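Local coordinates for protein 2,3-dihydroxy-2,3-dihydrophenylpropionate dehydrogenase (Pseudomonas sp. MC1, PDB 5XTF) that probably catalyses the NAD-dependent oxidation of naphthalene cis-dihydrodiol to 1,2-dihydroxynaphthalene, a step in the bacterial breakdown of aromatic hydrocarbons, at residues F67-V75 / K86-F95; K149-T157 / P249-K257. All blocks are in the same frame, centred on the assembly; numbering follows the deposited sequence.

How the contacts relate
From the N terminus, the first loop to close is the short one of contact 1: strand 72-75 ends, five residues pass, and helix 81-95 returns along it. Contact 2 opens only after that loop is complete and is far longer in sequence, joining strand 153-157 to the end of helix 248-254 across helix 170-190 and strand 195-201. The two therefore stand in series, neither nesting nor crossing. Both rest on one parallel sheet, contact 1 at its edge strand and contact 2 farther in, with centres about 18 Å apart. Their helices pack on opposite faces of it, and helix 34-46 touches strand-bearing segment 67-75 and helix 248-254.

Contact 1 of 2, residues F67-V75 / K86-F95; sequences FKDALEIVV and KLIKQTIDRF
The guanidinium of R94 meets D69 O and E72 OE1 at its edge, while one of its faces has CE1 of F95 above it, displaced toward the rim. The F95 ring in turn carries R94 CG on one face, 3.6 Å above the plane and over the ring centre, and receives A70 O at its edge, 3.6 Å from CZ. This layered group closes the end of a Rossmann-fold beta-alpha unit: strand 72-75, the outer strand of the parallel sheet within this chain, is followed by helix 81-95, whose part 86-95 runs back at 162° to the strand with the axes 8.5 Å apart at closest approach.

Three acceptors fix the guanidinium. R94 NH2 donates to D69 O at 2.8 Å, and R94 NH1 donates both to E72 OE1, in a 2.9 Å salt bridge, and to L71 O at 3.1 Å. The E72 oxygen is approached nearly along its C-O axis and lies in the guanidinium plane, although the carboxylate stands at 88° to that plane; L71 O is instead approached from above its carbonyl plane. In E72, CG lies anti to the backbone N (chi1 -166°), beside Q90 CB, and the bend at chi2 turns the carboxylate to R94; E72 CB lies near F95 CE2.

V74 points at the helix, with CG1 against K86 CE. T91 turns its hydroxyl back onto its own helix and also bonds S51 of strand 49-54; its OG1 donates to L87 O at 2.7 Å, on the opposite face of that carbonyl from T91 N. V74 CG2 packs 4.2 Å from L87 CD1.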
ATOM      1  N   PHE B  67      11.818  37.727 -11.784  1.00 31.92           N
ATOM      2  CA  PHE B  67      11.867  37.245 -13.155  1.00 30.59           C
ATOM      3  C   PHE B  67      11.402  38.268 -14.172  1.00 35.28           C
ATOM      4  O   PHE B  67      11.319  37.932 -15.362  1.00 35.42           O
ATOM      5  CB  PHE B  67      11.021  35.975 -13.311  1.00 29.93           C
ATOM      6  CG  PHE B  67      11.508  34.824 -12.487  1.00 29.73           C
ATOM      7  CD1 PHE B  67      12.603  34.090 -12.892  1.00 29.62           C
ATOM      8  CD2 PHE B  67      10.876  34.482 -11.309  1.00 29.41           C
ATOM      9  CE1 PHE B  67      13.069  33.038 -12.135  1.00 31.64           C
ATOM     10  CE2 PHE B  67      11.332  33.427 -10.549  1.00 31.06           C
ATOM     11  CZ  PHE B  67      12.438  32.707 -10.965  1.00 26.58           C
ATOM     12  N   LYS B  68      11.077  39.491 -13.739  1.00 33.75           N
ATOM     13  CA  LYS B  68      10.644  40.555 -14.638  1.00 35.57           C
ATOM     14  C   LYS B  68       9.384  40.148 -15.380  1.00 32.20           C
ATOM     15  O   LYS B  68       8.313  40.031 -14.782  1.00 34.10           O
ATOM     16  CB  LYS B  68      11.759  40.922 -15.631  1.00 34.89           C
ATOM     17  CG  LYS B  68      12.946  41.573 -14.958  1.00 38.40           C
ATOM     18  CD  LYS B  68      14.221  41.491 -15.781  1.00 44.06           C
ATOM     19  CE  LYS B  68      15.416  41.997 -14.971  1.00 46.06           C
ATOM     20  NZ  LYS B  68      16.720  41.812 -15.677  1.00 49.58           N
ATOM     21  N   ASP B  69       9.503  39.936 -16.688  1.00 39.16           N
ATOM     22  CA  ASP B  69       8.364  39.562 -17.518  1.00 37.65           C
ATOM     23  C   ASP B  69       8.576  38.243 -18.237  1.00 34.48           C
ATOM     24  O   ASP B  69       7.812  37.927 -19.161  1.00 31.60           O
ATOM     25  CB  ASP B  69       8.069  40.670 -18.530  1.00 44.48           C
ATOM     26  CG  ASP B  69       7.046  41.644 -18.021  1.00 52.23           C
ATOM     27  OD1 ASP B  69       6.110  41.196 -17.312  1.00 53.60           O
ATOM     28  OD2 ASP B  69       7.187  42.852 -18.316  1.00 53.91           O
ATOM     29  N   ALA B  70       9.601  37.470 -17.846  1.00 30.67           N
ATOM     30  CA  ALA B  70       9.827  36.170 -18.471  1.00 35.62           C
ATOM     31  C   ALA B  70       8.683  35.189 -18.187  1.00 36.04           C
ATOM     32  O   ALA B  70       8.439  34.281 -18.994  1.00 34.18           O
ATOM     33  CB  ALA B  70      11.169  35.592 -18.018  1.00 27.18           C
ATOM     34  N   LEU B  71       7.962  35.360 -17.075  1.00 31.37           N
ATOM     35  CA  LEU B  71       6.873  34.458 -16.731  1.00 31.98           C
ATOM     36  C   LEU B  71       5.559  34.974 -17.289  1.00 34.43           C
ATOM     37  O   LEU B  71       5.404  36.153 -17.613  1.00 34.26           O
ATOM     38  CB  LEU B  71       6.734  34.287 -15.217  1.00 29.74           C
ATOM     39  CG  LEU B  71       8.006  33.936 -14.458  1.00 33.55           C
ATOM     40  CD1 LEU B  71       7.704  33.798 -12.989  1.00 28.57           C
ATOM     41  CD2 LEU B  71       8.648  32.674 -15.009  1.00 28.65           C
ATOM     42  N   GLU B  72       4.610  34.063 -17.408  1.00 33.28           N
ATOM     43  CA  GLU B  72       3.217  34.408 -17.622  1.00 30.53           C
ATOM     44  C   GLU B  72       2.524  34.144 -16.299  1.00 31.28           C
ATOM     45  O   GLU B  72       2.620  33.037 -15.766  1.00 32.62           O
ATOM     46  CB  GLU B  72       2.614  33.572 -18.749  1.00 28.53           C
ATOM     47  CG  GLU B  72       1.287  34.083 -19.275  1.00 36.42           C
ATOM     48  CD  GLU B  72       1.391  35.480 -19.897  1.00 37.19           C
ATOM     49  OE1 GLU B  72       2.434  35.800 -20.519  1.00 40.61           O
ATOM     50  OE2 GLU B  72       0.425  36.255 -19.772  1.00 44.04           O
ATOM     51  N   ILE B  73       1.866  35.155 -15.749  1.00 28.22           N
ATOM     52  CA  ILE B  73       1.322  35.088 -14.398  1.00 28.62           C
ATOM     53  C   ILE B  73      -0.160  35.419 -14.446  1.00 30.47           C
ATOM     54  O   ILE B  73      -0.569  36.385 -15.094  1.00 34.65           O
ATOM     55  CB  ILE B  73       2.067  36.032 -13.435  1.00 26.05           C
ATOM     56  CG1 ILE B  73       3.559  35.687 -13.403  1.00 32.26           C
ATOM     57  CG2 ILE B  73       1.455  35.978 -12.031  1.00 24.70           C
ATOM     58  CD1 ILE B  73       4.423  36.670 -12.613  1.00 34.86           C
ATOM     59  N   VAL B  74      -0.961  34.595 -13.787  1.00 30.51           N
ATOM     60  CA  VAL B  74      -2.378  34.846 -13.572  1.00 29.92           C
ATOM     61  C   VAL B  74      -2.592  34.907 -12.067  1.00 30.03           C
ATOM     62  O   VAL B  74      -2.099  34.037 -11.336  1.00 28.43           O
ATOM     63  CB  VAL B  74      -3.259  33.750 -14.203  1.00 28.06           C
ATOM     64  CG1 VAL B  74      -4.695  33.929 -13.794  1.00 32.69           C
ATOM     65  CG2 VAL B  74      -3.121  33.740 -15.714  1.00 32.77           C
ATOM     66  N   VAL B  75      -3.288  35.945 -11.606  1.00 23.76           N
ATOM     67  CA  VAL B  75      -3.645  36.108 -10.201  1.00 26.52           C
ATOM     68  C   VAL B  75      -5.102  35.707 -10.038  1.00 32.26           C
ATOM     69  O   VAL B  75      -5.968  36.234 -10.751  1.00 33.72           O
ATOM     70  CB  VAL B  75      -3.442  37.559  -9.731  1.00 31.77           C
ATOM     71  CG1 VAL B  75      -3.963  37.709  -8.311  1.00 32.24           C
ATOM     72  CG2 VAL B  75      -1.977  38.005  -9.854  1.00 27.96           C
ATOM     73  N   LYS B  86      -8.062  30.381 -17.946  1.00 26.48           N
ATOM     74  CA  LYS B  86      -7.272  31.574 -18.229  1.00 30.08           C
ATOM     75  C   LYS B  86      -5.780  31.277 -18.144  1.00 28.30           C
ATOM     76  O   LYS B  86      -5.014  31.628 -19.053  1.00 27.00           O
ATOM     77  CB  LYS B  86      -7.674  32.676 -17.254  1.00 29.98           C
ATOM     78  CG  LYS B  86      -7.108  34.059 -17.532  1.00 33.19           C
ATOM     79  CD  LYS B  86      -7.759  35.018 -16.530  1.00 36.41           C
ATOM     80  CE  LYS B  86      -6.891  36.209 -16.176  1.00 42.10           C
ATOM     81  NZ  LYS B  86      -6.055  36.582 -17.321  1.00 44.85           N
ATOM     82  N   LEU B  87      -5.358  30.597 -17.069  1.00 28.96           N
ATOM     83  CA  LEU B  87      -3.959  30.190 -16.923  1.00 28.72           C
ATOM     84  C   LEU B  87      -3.472  29.436 -18.152  1.00 29.02           C
ATOM     85  O   LEU B  87      -2.434  29.772 -18.739  1.00 28.81           O
ATOM     86  CB  LEU B  87      -3.789  29.324 -15.675  1.00 27.13           C
ATOM     87  CG  LEU B  87      -2.383  28.801 -15.356  1.00 26.74           C
ATOM     88  CD1 LEU B  87      -1.533  29.902 -14.820  1.00 25.15           C
ATOM     89  CD2 LEU B  87      -2.439  27.640 -14.341  1.00 23.29           C
ATOM     90  N   ILE B  88      -4.227  28.424 -18.574  1.00 27.45           N
ATOM     91  CA  ILE B  88      -3.835  27.679 -19.763  1.00 27.31           C
ATOM     92  C   ILE B  88      -3.830  28.591 -20.989  1.00 27.87           C
ATOM     93  O   ILE B  88      -2.855  28.630 -21.745  1.00 25.96           O
ATOM     94  CB  ILE B  88      -4.752  26.465 -19.968  1.00 23.26           C
ATOM     95  CG1 ILE B  88      -4.750  25.584 -18.707  1.00 25.43           C
ATOM     96  CG2 ILE B  88      -4.317  25.679 -21.205  1.00 22.80           C
ATOM     97  CD1 ILE B  88      -3.362  25.257 -18.164  1.00 27.73           C
ATOM     98  N   LYS B  89      -4.923  29.330 -21.205  1.00 29.00           N
ATOM     99  CA  LYS B  89      -5.042  30.127 -22.421  1.00 29.04           C
ATOM    100  C   LYS B  89      -3.874  31.108 -22.554  1.00 32.93           C
ATOM    101  O   LYS B  89      -3.259  31.223 -23.622  1.00 34.68           O
ATOM    102  CB  LYS B  89      -6.383  30.857 -22.443  1.00 32.48           C
ATOM    103  CG  LYS B  89      -6.679  31.514 -23.786  1.00 41.15           C
ATOM    104  CD  LYS B  89      -7.974  32.328 -23.764  1.00 44.26           C
ATOM    105  CE  LYS B  89      -8.447  32.625 -25.189  1.00 55.23           C
ATOM    106  NZ  LYS B  89      -7.363  33.196 -26.058  1.00 50.14           N
ATOM    107  N   GLN B  90      -3.526  31.791 -21.463  1.00 30.72           N
ATOM    108  CA  GLN B  90      -2.383  32.697 -21.513  1.00 29.47           C
ATOM    109  C   GLN B  90      -1.091  31.947 -21.775  1.00 33.27           C
ATOM    110  O   GLN B  90      -0.182  32.481 -22.431  1.00 26.20           O
ATOM    111  CB  GLN B  90      -2.259  33.470 -20.205  1.00 30.79           C
ATOM    112  CG  GLN B  90      -3.267  34.589 -20.031  1.00 34.26           C
ATOM    113  CD  GLN B  90      -2.842  35.571 -18.951  1.00 46.59           C
ATOM    114  OE1 GLN B  90      -1.673  35.650 -18.580  1.00 45.77           O
ATOM    115  NE2 GLN B  90      -3.771  36.377 -18.504  1.00 46.10           N
ATOM    116  N   THR B  91      -0.972  30.727 -21.243  1.00 29.41           N
ATOM    117  CA  THR B  91       0.246  29.960 -21.465  1.00 30.77           C
ATOM    118  C   THR B  91       0.448  29.693 -22.954  1.00 29.18           C
ATOM    119  O   THR B  91       1.541  29.905 -23.495  1.00 27.24           O
ATOM    120  CB  THR B  91       0.205  28.643 -20.677  1.00 29.33           C
ATOM    121  OG1 THR B  91       0.108  28.906 -19.269  1.00 24.13           O
ATOM    122  CG2 THR B  91       1.468  27.849 -20.941  1.00 24.52           C
ATOM    123  N   ILE B  92      -0.616  29.261 -23.632  1.00 26.77           N
ATOM    124  CA  ILE B  92      -0.542  28.924 -25.048  1.00 31.30           C
ATOM    125  C   ILE B  92      -0.252  30.170 -25.878  1.00 35.60           C
ATOM    126  O   ILE B  92       0.615  30.161 -26.760  1.00 33.37           O
ATOM    127  CB  ILE B  92      -1.850  28.245 -25.491  1.00 29.41           C
ATOM    128  CG1 ILE B  92      -2.128  27.032 -24.600  1.00 33.98           C
ATOM    129  CG2 ILE B  92      -1.782  27.854 -26.957  1.00 35.38           C
ATOM    130  CD1 ILE B  92      -0.940  26.056 -24.483  1.00 32.81           C
ATOM    131  N   ASP B  93      -0.969  31.263 -25.594  1.00 33.63           N
ATOM    132  CA  ASP B  93      -0.785  32.504 -26.341  1.00 33.83           C
ATOM    133  C   ASP B  93       0.611  33.063 -26.145  1.00 34.23           C
ATOM    134  O   ASP B  93       1.231  33.549 -27.092  1.00 34.32           O
ATOM    135  CB  ASP B  93      -1.832  33.524 -25.917  1.00 35.41           C
ATOM    136  CG  ASP B  93      -3.230  33.118 -26.336  1.00 44.10           C
ATOM    137  OD1 ASP B  93      -3.351  32.281 -27.267  1.00 49.66           O
ATOM    138  OD2 ASP B  93      -4.205  33.644 -25.754  1.00 48.54           O
ATOM    139  N   ARG B  94       1.132  32.976 -24.931  1.00 30.66           N
ATOM    140  CA  ARG B  94       2.471  33.473 -24.675  1.00 29.08           C
ATOM    141  C   ARG B  94       3.541  32.496 -25.150  1.00 34.28           C
ATOM    142  O   ARG B  94       4.583  32.920 -25.665  1.00 33.39           O
ATOM    143  CB  ARG B  94       2.633  33.762 -23.186  1.00 31.46           C
ATOM    144  CG  ARG B  94       4.033  34.147 -22.801  1.00 34.99           C
ATOM    145  CD  ARG B  94       4.306  35.565 -23.203  1.00 37.19           C
ATOM    146  NE  ARG B  94       5.686  35.928 -22.922  1.00 37.25           N
ATOM    147  CZ  ARG B  94       6.112  36.335 -21.732  1.00 38.28           C
ATOM    148  NH1 ARG B  94       5.256  36.416 -20.714  1.00 35.70           N
ATOM    149  NH2 ARG B  94       7.391  36.657 -21.564  1.00 32.86           N
ATOM    150  N   PHE B  95       3.319  31.188 -24.995  1.00 30.19           N
ATOM    151  CA  PHE B  95       4.373  30.224 -25.285  1.00 30.84           C
ATOM    152  C   PHE B  95       4.036  29.210 -26.372  1.00 31.04           C
ATOM    153  O   PHE B  95       4.929  28.462 -26.784  1.00 32.83           O
ATOM    154  CB  PHE B  95       4.775  29.467 -24.006  1.00 32.92           C
ATOM    155  CG  PHE B  95       5.343  30.357 -22.925  1.00 31.36           C
ATOM    156  CD1 PHE B  95       6.480  31.125 -23.163  1.00 30.63           C
ATOM    157  CD2 PHE B  95       4.748  30.412 -21.671  1.00 26.84           C
ATOM    158  CE1 PHE B  95       7.005  31.949 -22.167  1.00 30.04           C
ATOM    159  CE2 PHE B  95       5.265  31.219 -20.671  1.00 26.15           C
ATOM    160  CZ  PHE B  95       6.391  31.995 -20.914  1.00 27.79           C
TER

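Contact 2 of 2, residues K149-T157 / P249-K257; sequences KTNGSVVMT and PYLLLASRK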
ATOM      1  N   LYS B 149      -1.856  17.413 -27.302  1.00 26.78           N
ATOM      2  CA  LYS B 149      -1.131  17.852 -28.487  1.00 28.33           C
ATOM      3  C   LYS B 149       0.364  17.677 -28.315  1.00 26.74           C
ATOM      4  O   LYS B 149       1.081  17.461 -29.295  1.00 29.63           O
ATOM      5  CB  LYS B 149      -1.440  19.312 -28.782  1.00 24.67           C
ATOM      6  CG  LYS B 149      -2.880  19.590 -29.198  1.00 31.97           C
ATOM      7  CD  LYS B 149      -2.967  21.064 -29.573  1.00 35.22           C
ATOM      8  CE  LYS B 149      -4.365  21.613 -29.549  1.00 39.01           C
ATOM      9  NZ  LYS B 149      -4.356  22.984 -30.131  1.00 39.68           N
ATOM     10  N   THR B 150       0.855  17.752 -27.087  1.00 24.55           N
ATOM     11  CA  THR B 150       2.273  17.554 -26.839  1.00 28.78           C
ATOM     12  C   THR B 150       2.567  16.197 -26.216  1.00 28.03           C
ATOM     13  O   THR B 150       3.740  15.894 -25.958  1.00 27.55           O
ATOM     14  CB  THR B 150       2.797  18.662 -25.927  1.00 31.05           C
ATOM     15  OG1 THR B 150       2.084  18.605 -24.681  1.00 27.76           O
ATOM     16  CG2 THR B 150       2.568  20.045 -26.573  1.00 28.27           C
ATOM     17  N   ASN B 151       1.532  15.383 -25.974  1.00 28.40           N
ATOM     18  CA  ASN B 151       1.625  14.152 -25.199  1.00 25.29           C
ATOM     19  C   ASN B 151       2.443  14.401 -23.936  1.00 24.61           C
ATOM     20  O   ASN B 151       3.495  13.799 -23.693  1.00 23.06           O
ATOM     21  CB  ASN B 151       2.197  13.013 -26.046  1.00 24.37           C
ATOM     22  CG  ASN B 151       1.253  12.585 -27.163  1.00 28.39           C
ATOM     23  OD1 ASN B 151       0.182  13.187 -27.396  1.00 27.13           O
ATOM     24  ND2 ASN B 151       1.655  11.545 -27.876  1.00 31.49           N
ATOM     25  N   GLY B 152       1.944  15.332 -23.140  1.00 22.25           N
ATOM     26  CA  GLY B 152       2.682  15.858 -22.019  1.00 23.28           C
ATOM     27  C   GLY B 152       2.412  15.101 -20.748  1.00 24.56           C
ATOM     28  O   GLY B 152       1.960  13.953 -20.763  1.00 27.53           O
ATOM     29  N   SER B 153       2.689  15.751 -19.620  1.00 21.90           N
ATOM     30  CA  SER B 153       2.458  15.080 -18.349  1.00 27.59           C
ATOM     31  C   SER B 153       1.733  15.989 -17.360  1.00 25.13           C
ATOM     32  O   SER B 153       1.572  17.196 -17.568  1.00 22.26           O
ATOM     33  CB  SER B 153       3.779  14.565 -17.747  1.00 24.29           C
ATOM     34  OG  SER B 153       4.607  15.622 -17.317  1.00 26.24           O
ATOM     35  N   VAL B 154       1.276  15.361 -16.272  1.00 23.66           N
ATOM     36  CA  VAL B 154       0.711  16.030 -15.110  1.00 19.08           C
ATOM     37  C   VAL B 154       1.508  15.611 -13.885  1.00 22.92           C
ATOM     38  O   VAL B 154       1.882  14.441 -13.754  1.00 22.19           O
ATOM     39  CB  VAL B 154      -0.778  15.679 -14.928  1.00 19.53           C
ATOM     40  CG1 VAL B 154      -1.324  16.345 -13.696  1.00 21.24           C
ATOM     41  CG2 VAL B 154      -1.549  16.098 -16.138  1.00 20.93           C
ATOM     42  N   VAL B 155       1.770  16.558 -12.989  1.00 19.43           N
ATOM     43  CA  VAL B 155       2.309  16.254 -11.667  1.00 19.71           C
ATOM     44  C   VAL B 155       1.410  16.921 -10.652  1.00 21.31           C
ATOM     45  O   VAL B 155       1.163  18.128 -10.745  1.00 20.33           O
ATOM     46  CB  VAL B 155       3.756  16.729 -11.471  1.00 21.84           C
ATOM     47  CG1 VAL B 155       4.308  16.160 -10.168  1.00 21.59           C
ATOM     48  CG2 VAL B 155       4.619  16.330 -12.652  1.00 23.84           C
ATOM     49  N   MET B 156       0.904  16.140  -9.701  1.00 19.34           N
ATOM     50  CA  MET B 156       0.119  16.655  -8.599  1.00 18.46           C
ATOM     51  C   MET B 156       0.944  16.631  -7.324  1.00 18.97           C
ATOM     52  O   MET B 156       1.783  15.748  -7.114  1.00 18.81           O
ATOM     53  CB  MET B 156      -1.158  15.839  -8.392  1.00 20.50           C
ATOM     54  CG  MET B 156      -2.205  16.025  -9.479  1.00 21.26           C
ATOM     55  SD  MET B 156      -3.547  14.822  -9.350  1.00 28.47           S
ATOM     56  CE  MET B 156      -2.988  13.524 -10.440  1.00 26.75           C
ATOM     57  N   THR B 157       0.707  17.612  -6.475  1.00 16.44           N
ATOM     58  CA  THR B 157       1.250  17.588  -5.129  1.00 19.16           C
ATOM     59  C   THR B 157       0.287  16.793  -4.245  1.00 22.44           C
ATOM     60  O   THR B 157      -0.871  17.191  -4.045  1.00 20.79           O
ATOM     61  CB  THR B 157       1.457  19.012  -4.606  1.00 25.29           C
ATOM     62  OG1 THR B 157       2.465  19.679  -5.384  1.00 24.74           O
ATOM     63  CG2 THR B 157       1.865  19.000  -3.146  1.00 22.24           C
ATOM     64  N   PRO B 249      12.081  15.716  -7.283  1.00 22.63           N
ATOM     65  CA  PRO B 249      11.133  14.740  -7.856  1.00 21.43           C
ATOM     66  C   PRO B 249      10.203  15.338  -8.897  1.00 23.15           C
ATOM     67  O   PRO B 249       9.865  14.659  -9.880  1.00 22.77           O
ATOM     68  CB  PRO B 249      10.346  14.235  -6.630  1.00 23.01           C
ATOM     69  CG  PRO B 249      11.242  14.507  -5.456  1.00 23.44           C
ATOM     70  CD  PRO B 249      11.989  15.768  -5.812  1.00 19.82           C
ATOM     71  N   TYR B 250       9.777  16.593  -8.713  1.00 20.33           N
ATOM     72  CA  TYR B 250       8.935  17.226  -9.723  1.00 22.43           C
ATOM     73  C   TYR B 250       9.668  17.331 -11.054  1.00 23.52           C
ATOM     74  O   TYR B 250       9.103  17.016 -12.105  1.00 22.01           O
ATOM     75  CB  TYR B 250       8.494  18.610  -9.263  1.00 20.50           C
ATOM     76  CG  TYR B 250       7.556  18.641  -8.082  1.00 18.24           C
ATOM     77  CD1 TYR B 250       6.185  18.765  -8.259  1.00 15.76           C
ATOM     78  CD2 TYR B 250       8.050  18.606  -6.794  1.00 21.66           C
ATOM     79  CE1 TYR B 250       5.339  18.837  -7.185  1.00 18.68           C
ATOM     80  CE2 TYR B 250       7.223  18.676  -5.715  1.00 17.95           C
ATOM     81  CZ  TYR B 250       5.866  18.785  -5.905  1.00 22.77           C
ATOM     82  OH  TYR B 250       5.047  18.851  -4.791  1.00 20.54           O
ATOM     83  N   LEU B 251      10.935  17.748 -11.020  1.00 22.21           N
ATOM     84  CA  LEU B 251      11.710  17.893 -12.247  1.00 24.24           C
ATOM     85  C   LEU B 251      11.865  16.563 -12.965  1.00 24.79           C
ATOM     86  O   LEU B 251      11.709  16.488 -14.187  1.00 25.81           O
ATOM     87  CB  LEU B 251      13.081  18.474 -11.924  1.00 26.60           C
ATOM     88  CG  LEU B 251      13.140  19.942 -11.534  1.00 32.73           C
ATOM     89  CD1 LEU B 251      14.546  20.221 -11.010  1.00 33.49           C
ATOM     90  CD2 LEU B 251      12.830  20.815 -12.749  1.00 28.52           C
ATOM     91  N   LEU B 252      12.203  15.503 -12.218  1.00 22.41           N
ATOM     92  CA  LEU B 252      12.268  14.160 -12.786  1.00 25.83           C
ATOM     93  C   LEU B 252      10.943  13.771 -13.439  1.00 25.22           C
ATOM     94  O   LEU B 252      10.918  13.271 -14.572  1.00 28.08           O
ATOM     95  CB  LEU B 252      12.630  13.156 -11.686  1.00 27.77           C
ATOM     96  CG  LEU B 252      13.093  11.705 -11.908  1.00 29.22           C
ATOM     97  CD1 LEU B 252      12.930  10.953 -10.593  1.00 28.07           C
ATOM     98  CD2 LEU B 252      12.370  10.952 -13.006  1.00 31.54           C
ATOM     99  N   LEU B 253       9.830  13.968 -12.723  1.00 23.21           N
ATOM    100  CA  LEU B 253       8.528  13.512 -13.219  1.00 26.99           C
ATOM    101  C   LEU B 253       8.046  14.305 -14.434  1.00 22.02           C
ATOM    102  O   LEU B 253       7.275  13.778 -15.246  1.00 27.25           O
ATOM    103  CB  LEU B 253       7.479  13.578 -12.103  1.00 21.47           C
ATOM    104  CG  LEU B 253       7.620  12.628 -10.907  1.00 23.92           C
ATOM    105  CD1 LEU B 253       6.564  12.954  -9.836  1.00 21.37           C
ATOM    106  CD2 LEU B 253       7.516  11.174 -11.324  1.00 22.50           C
ATOM    107  N   ALA B 254       8.460  15.559 -14.579  1.00 23.38           N
ATOM    108  CA  ALA B 254       8.078  16.344 -15.754  1.00 25.10           C
ATOM    109  C   ALA B 254       9.014  16.149 -16.945  1.00 25.90           C
ATOM    110  O   ALA B 254       8.599  16.379 -18.085  1.00 30.48           O
ATOM    111  CB  ALA B 254       8.015  17.832 -15.402  1.00 23.58           C
ATOM    112  N   SER B 255      10.256  15.746 -16.716  1.00 25.17           N
ATOM    113  CA  SER B 255      11.217  15.632 -17.800  1.00 28.64           C
ATOM    114  C   SER B 255      10.788  14.567 -18.805  1.00 32.70           C
ATOM    115  O   SER B 255      10.520  13.414 -18.441  1.00 28.99           O
ATOM    116  CB  SER B 255      12.591  15.306 -17.225  1.00 26.53           C
ATOM    117  OG  SER B 255      13.327  14.505 -18.123  1.00 27.92           O
ATOM    118  N   ARG B 256      10.700  14.955 -20.080  1.00 30.17           N
ATOM    119  CA  ARG B 256      10.378  13.974 -21.106  1.00 29.01           C
ATOM    120  C   ARG B 256      11.507  12.994 -21.316  1.00 30.29           C
ATOM    121  O   ARG B 256      11.277  11.913 -21.857  1.00 31.73           O
ATOM    122  CB  ARG B 256      10.083  14.647 -22.431  1.00 34.29           C
ATOM    123  CG  ARG B 256       8.806  15.407 -22.473  1.00 34.33           C
ATOM    124  CD  ARG B 256       8.767  16.187 -23.774  1.00 31.32           C
ATOM    125  NE  ARG B 256       7.566  17.004 -23.849  1.00 31.73           N
ATOM    126  CZ  ARG B 256       6.397  16.538 -24.257  1.00 31.75           C
ATOM    127  NH1 ARG B 256       6.302  15.269 -24.618  1.00 31.29           N
ATOM    128  NH2 ARG B 256       5.333  17.324 -24.298  1.00 29.32           N
ATOM    129  N   LYS B 257      12.725  13.354 -20.931  1.00 30.94           N
ATOM    130  CA  LYS B 257      13.839  12.425 -21.053  1.00 37.42           C
ATOM    131  C   LYS B 257      13.862  11.465 -19.871  1.00 31.96           C
ATOM    132  O   LYS B 257      13.697  10.253 -20.032  1.00 31.88           O
ATOM    133  CB  LYS B 257      15.166  13.198 -21.154  1.00 36.44           C
ATOM    134  CG  LYS B 257      15.013  14.610 -21.735  1.00 42.95           C
ATOM    135  CD  LYS B 257      16.346  15.214 -22.195  1.00 51.57           C
ATOM    136  CE  LYS B 257      17.296  15.473 -21.023  1.00 56.79           C
ATOM    137  NZ  LYS B 257      16.648  16.257 -19.926  1.00 51.09           N
TER
HETATM  138  O   HOH W   1       4.173  13.450 -14.410  1.00 21.20           O
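Y250 reaches from its helix to strand 153-157 and meets two residues there in turn. Its CB starts to the side of the strand, but with CG opposite the carbonyl carbon (chi1 -67°) the ring extends toward it. Y250 CD1 comes 3.7 Å from V155 CG1, CE1 lies beside both that methyl and T157 OG1, and Y250 OH at the tip donates to T157 OG1 at 2.8 Å, at the ring edge. T157 OG1 is also hydrogen-bonded to N104, an NAD-binding residue, so T157 stands in the second shell of the NAD site, with Y250 behind it; NAD is not bound to this chain in the model. V155 serves as the apolar centre: its CG1 also packs 3.9 Å from L253 CD1, and its CG2 faces L253 CB.

At the other end, R256 places both terminal nitrogens on one backbone oxygen. R256 NH2 donates to T150 O at 2.7 Å from above the carbonyl plane, whereas R256 NH1, at 3.0 Å from T150 O, arrives nearly along the C=O axis (165°); a weak bond runs from NH1 to N151 O. NH2 also forms a salt bridge with D99, and NE bonds Q24. A leucine in place of R256 would probably leave T150 O without these two donors and the D99 carboxylate without its charged mate. Between the two ends, a water donates to V154 O at 2.6 Å and to L253 O at 3.2 Å.

Helix 249-254 runs at 158° to the strand. Y250 and L253 both touch V199 of strand 195-201, Y250 also rests on L39 and NAD-binding I35 of helix 34-46, L253 reaches I267 of strand 266-269, and L252 packs on L252 of a second subunit.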